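Local coordinates for protein acetyltransferase, GNAT family (Streptococcus agalactiae 2603V/R, PDB 2Q7B) that probably transfers an acetyl group to an amine of a substrate that is not known, as a member of the GNAT family of N-acetyltransferases, at residues V135-E140 with Y166-R171. Residues are numbered along the deposited sequence; the frame is centred on the assembly and turned at random.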
ATOM      1  N   VAL A 135      -0.108  22.128 -13.764  1.00 41.88           N
ATOM      2  CA  VAL A 135      -0.960  21.234 -14.536  1.00 40.87           C
ATOM      3  C   VAL A 135      -1.390  20.048 -13.689  1.00 40.87           C
ATOM      4  O   VAL A 135      -0.748  19.702 -12.700  1.00 39.90           O
ATOM      5  CB  VAL A 135      -0.258  20.732 -15.829  1.00 41.78           C
ATOM      6  CG1 VAL A 135       0.217  21.915 -16.683  1.00 43.16           C
ATOM      7  CG2 VAL A 135       0.915  19.818 -15.522  1.00 47.00           C
ATOM      8  N   LEU A 136      -2.499  19.428 -14.066  1.00 41.13           N
ATOM      9  CA  LEU A 136      -2.978  18.254 -13.358  1.00 40.85           C
ATOM     10  C   LEU A 136      -3.970  17.537 -14.220  1.00 39.65           C
ATOM     11  O   LEU A 136      -4.497  18.113 -15.178  1.00 38.82           O
ATOM     12  CB  LEU A 136      -3.624  18.652 -12.030  1.00 42.88           C
ATOM     13  CG  LEU A 136      -4.884  19.533 -12.032  1.00 44.36           C
ATOM     14  CD1 LEU A 136      -6.182  18.724 -12.234  1.00 42.20           C
ATOM     15  CD2 LEU A 136      -4.976  20.275 -10.710  1.00 46.33           C
ATOM     16  N   ASP A 137      -4.233  16.279 -13.901  1.00 38.40           N
ATOM     17  CA  ASP A 137      -5.298  15.593 -14.597  1.00 40.34           C
ATOM     18  C   ASP A 137      -6.276  15.065 -13.565  1.00 39.64           C
ATOM     19  O   ASP A 137      -5.938  14.892 -12.394  1.00 38.11           O
ATOM     20  CB  ASP A 137      -4.818  14.493 -15.550  1.00 43.97           C
ATOM     21  CG  ASP A 137      -4.375  13.275 -14.831  1.00 48.77           C
ATOM     22  OD1 ASP A 137      -3.624  13.468 -13.872  1.00 65.48           O
ATOM     23  OD2 ASP A 137      -4.756  12.155 -15.226  1.00 60.79           O
ATOM     24  N   THR A 138      -7.495  14.831 -14.017  1.00 39.89           N
ATOM     25  CA  THR A 138      -8.564  14.375 -13.164  1.00 41.81           C
ATOM     26  C   THR A 138      -9.500  13.507 -14.004  1.00 42.10           C
ATOM     27  O   THR A 138      -9.739  13.837 -15.159  1.00 44.52           O
ATOM     28  CB  THR A 138      -9.318  15.606 -12.540  1.00 41.86           C
ATOM     29  OG1 THR A 138     -10.503  15.165 -11.880  1.00 47.39           O
ATOM     30  CG2 THR A 138      -9.699  16.639 -13.588  1.00 38.73           C
ATOM     31  N   PRO A 139     -10.016  12.393 -13.444  1.00 43.89           N
ATOM     32  CA  PRO A 139     -10.954  11.562 -14.221  1.00 43.98           C
ATOM     33  C   PRO A 139     -12.165  12.349 -14.749  1.00 44.55           C
ATOM     34  O   PRO A 139     -12.709  13.205 -14.042  1.00 42.19           O
ATOM     35  CB  PRO A 139     -11.397  10.497 -13.220  1.00 44.62           C
ATOM     36  CG  PRO A 139     -10.306  10.437 -12.208  1.00 44.79           C
ATOM     37  CD  PRO A 139      -9.753  11.822 -12.108  1.00 44.33           C
ATOM     38  N   GLU A 140     -12.604  12.024 -15.967  1.00 46.77           N
ATOM     39  CA  GLU A 140     -13.705  12.737 -16.615  1.00 46.22           C
ATOM     40  C   GLU A 140     -15.007  12.572 -15.835  1.00 47.86           C
ATOM     41  O   GLU A 140     -15.889  13.416 -15.951  1.00 46.40           O
ATOM     42  CB  GLU A 140     -13.888  12.293 -18.079  1.00 46.90           C
ATOM     43  CG  GLU A 140     -14.399  13.396 -19.069  1.00 43.44           C
ATOM     44  CD  GLU A 140     -15.854  13.798 -18.889  1.00 42.48           C
ATOM     45  N   TYR A 166       5.883  15.793 -19.650  1.00 34.81           N
ATOM     46  CA  TYR A 166       5.207  14.930 -18.702  1.00 35.72           C
ATOM     47  C   TYR A 166       4.131  14.173 -19.434  1.00 35.24           C
ATOM     48  O   TYR A 166       3.486  14.716 -20.318  1.00 36.21           O
ATOM     49  CB  TYR A 166       4.587  15.790 -17.598  1.00 37.01           C
ATOM     50  CG  TYR A 166       3.913  15.008 -16.508  1.00 37.06           C
ATOM     51  CD1 TYR A 166       4.655  14.386 -15.515  1.00 38.73           C
ATOM     52  CD2 TYR A 166       2.526  14.916 -16.452  1.00 36.02           C
ATOM     53  CE1 TYR A 166       4.043  13.679 -14.503  1.00 37.65           C
ATOM     54  CE2 TYR A 166       1.917  14.216 -15.462  1.00 36.93           C
ATOM     55  CZ  TYR A 166       2.672  13.603 -14.481  1.00 40.84           C
ATOM     56  OH  TYR A 166       2.032  12.904 -13.480  1.00 40.76           O
ATOM     57  N   ILE A 167       3.946  12.911 -19.065  1.00 36.36           N
ATOM     58  CA  ILE A 167       2.924  12.083 -19.675  1.00 35.80           C
ATOM     59  C   ILE A 167       1.904  11.746 -18.603  1.00 36.90           C
ATOM     60  O   ILE A 167       2.257  11.194 -17.538  1.00 37.82           O
ATOM     61  CB  ILE A 167       3.508  10.771 -20.272  1.00 34.21           C
ATOM     62  CG1 ILE A 167       4.666  11.046 -21.248  1.00 34.00           C
ATOM     63  CG2 ILE A 167       2.410   9.972 -20.984  1.00 34.99           C
ATOM     64  CD1 ILE A 167       4.273  11.544 -22.553  1.00 34.20           C
ATOM     65  N   PHE A 168       0.652  12.107 -18.874  1.00 36.87           N
ATOM     66  CA  PHE A 168      -0.461  11.815 -17.986  1.00 39.17           C
ATOM     67  C   PHE A 168      -0.875  10.361 -18.210  1.00 40.99           C
ATOM     68  O   PHE A 168      -0.764   9.849 -19.332  1.00 38.85           O
ATOM     69  CB  PHE A 168      -1.653  12.753 -18.268  1.00 41.65           C
ATOM     70  CG  PHE A 168      -1.317  14.212 -18.129  1.00 37.80           C
ATOM     71  CD1 PHE A 168      -1.290  14.818 -16.889  1.00 43.09           C
ATOM     72  CD2 PHE A 168      -0.989  14.962 -19.233  1.00 42.11           C
ATOM     73  CE1 PHE A 168      -0.958  16.173 -16.770  1.00 37.59           C
ATOM     74  CE2 PHE A 168      -0.656  16.307 -19.115  1.00 46.92           C
ATOM     75  CZ  PHE A 168      -0.637  16.901 -17.876  1.00 41.91           C
ATOM     76  N   PRO A 169      -1.390   9.692 -17.162  1.00 45.46           N
ATOM     77  CA  PRO A 169      -1.767   8.281 -17.326  1.00 47.87           C
ATOM     78  C   PRO A 169      -2.816   8.065 -18.419  1.00 49.85           C
ATOM     79  O   PRO A 169      -3.615   8.971 -18.706  1.00 50.02           O
ATOM     80  CB  PRO A 169      -2.283   7.879 -15.936  1.00 48.22           C
ATOM     81  CG  PRO A 169      -2.555   9.154 -15.227  1.00 47.68           C
ATOM     82  CD  PRO A 169      -1.654  10.183 -15.798  1.00 47.02           C
ATOM     83  N   ASP A 170      -2.783   6.885 -19.040  1.00 52.94           N
ATOM     84  CA  ASP A 170      -3.703   6.554 -20.147  1.00 56.33           C
ATOM     85  C   ASP A 170      -5.073   6.126 -19.594  1.00 56.81           C
ATOM     86  O   ASP A 170      -5.400   4.929 -19.530  1.00 55.59           O
ATOM     87  CB  ASP A 170      -3.089   5.481 -21.074  1.00 56.87           C
ATOM     88  CG  ASP A 170      -3.772   5.407 -22.438  1.00 61.65           C
ATOM     89  OD1 ASP A 170      -4.748   6.151 -22.670  1.00 68.90           O
ATOM     90  OD2 ASP A 170      -3.315   4.609 -23.290  1.00 64.86           O
ATOM     91  N   ARG A 171      -5.843   7.132 -19.170  1.00 57.73           N
ATOM     92  CA  ARG A 171      -7.185   6.951 -18.610  1.00 59.16           C
ATOM     93  C   ARG A 171      -8.104   7.998 -19.210  1.00 57.68           C
ATOM     94  O   ARG A 171      -7.656   8.914 -19.910  1.00 56.08           O
ATOM     95  CB  ARG A 171      -7.175   7.115 -17.085  1.00 59.14           C
ATOM     96  CG  ARG A 171      -6.351   6.063 -16.345  1.00 62.98           C
ATOM     97  CD  ARG A 171      -6.050   6.461 -14.898  1.00 62.68           C
ATOM     98  NE  ARG A 171      -4.856   5.748 -14.427  1.00 66.82           N
ATOM     99  CZ  ARG A 171      -4.032   6.166 -13.457  1.00 71.85           C
ATOM    100  NH1 ARG A 171      -4.245   7.324 -12.815  1.00 67.33           N
ATOM    101  NH2 ARG A 171      -2.962   5.422 -13.145  1.00 67.60           N
TER
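F168 reaches from the loop 166-171 to strand 133-139, where its ring runs along the side chain of D137 and ends against V135. CB already points at the strand, and with CG anti to the carbonyl carbon (chi1 -58°) the ring continues past D137 to V135. Taken outward from CB, its CD1 meets D137 first, 3.8 Å from D137 CB. Further out, F168 CE1 comes to 4.2 Å from the backbone carbon C of L136, whose side chain leaves on the other side of the strand toward helix 143-150. At the tip, F168 CZ lies 4.1 Å from V135 CG2, a methyl that sits at the ring edge, near its plane. Y166 CD2 lies 3.7 Å above one face of the F168 ring, offset toward the rim. The side chains of D137 and F168 slide past each other in opposite directions, the carboxylate plane 44° from the ring, and D137 OD2 stops 3.7 Å from P169 CD. No hydrogen bond joins the two segments. A citrate, probably from the crystallisation liquor, lies beside D137 and is hydrogen-bonded to Y166 OH, which also bonds K99 NZ; it may mark a pocket. The loop thus packs over one face of the central mixed beta-sheet of the GNAT fold, with helix 143-150 on the other.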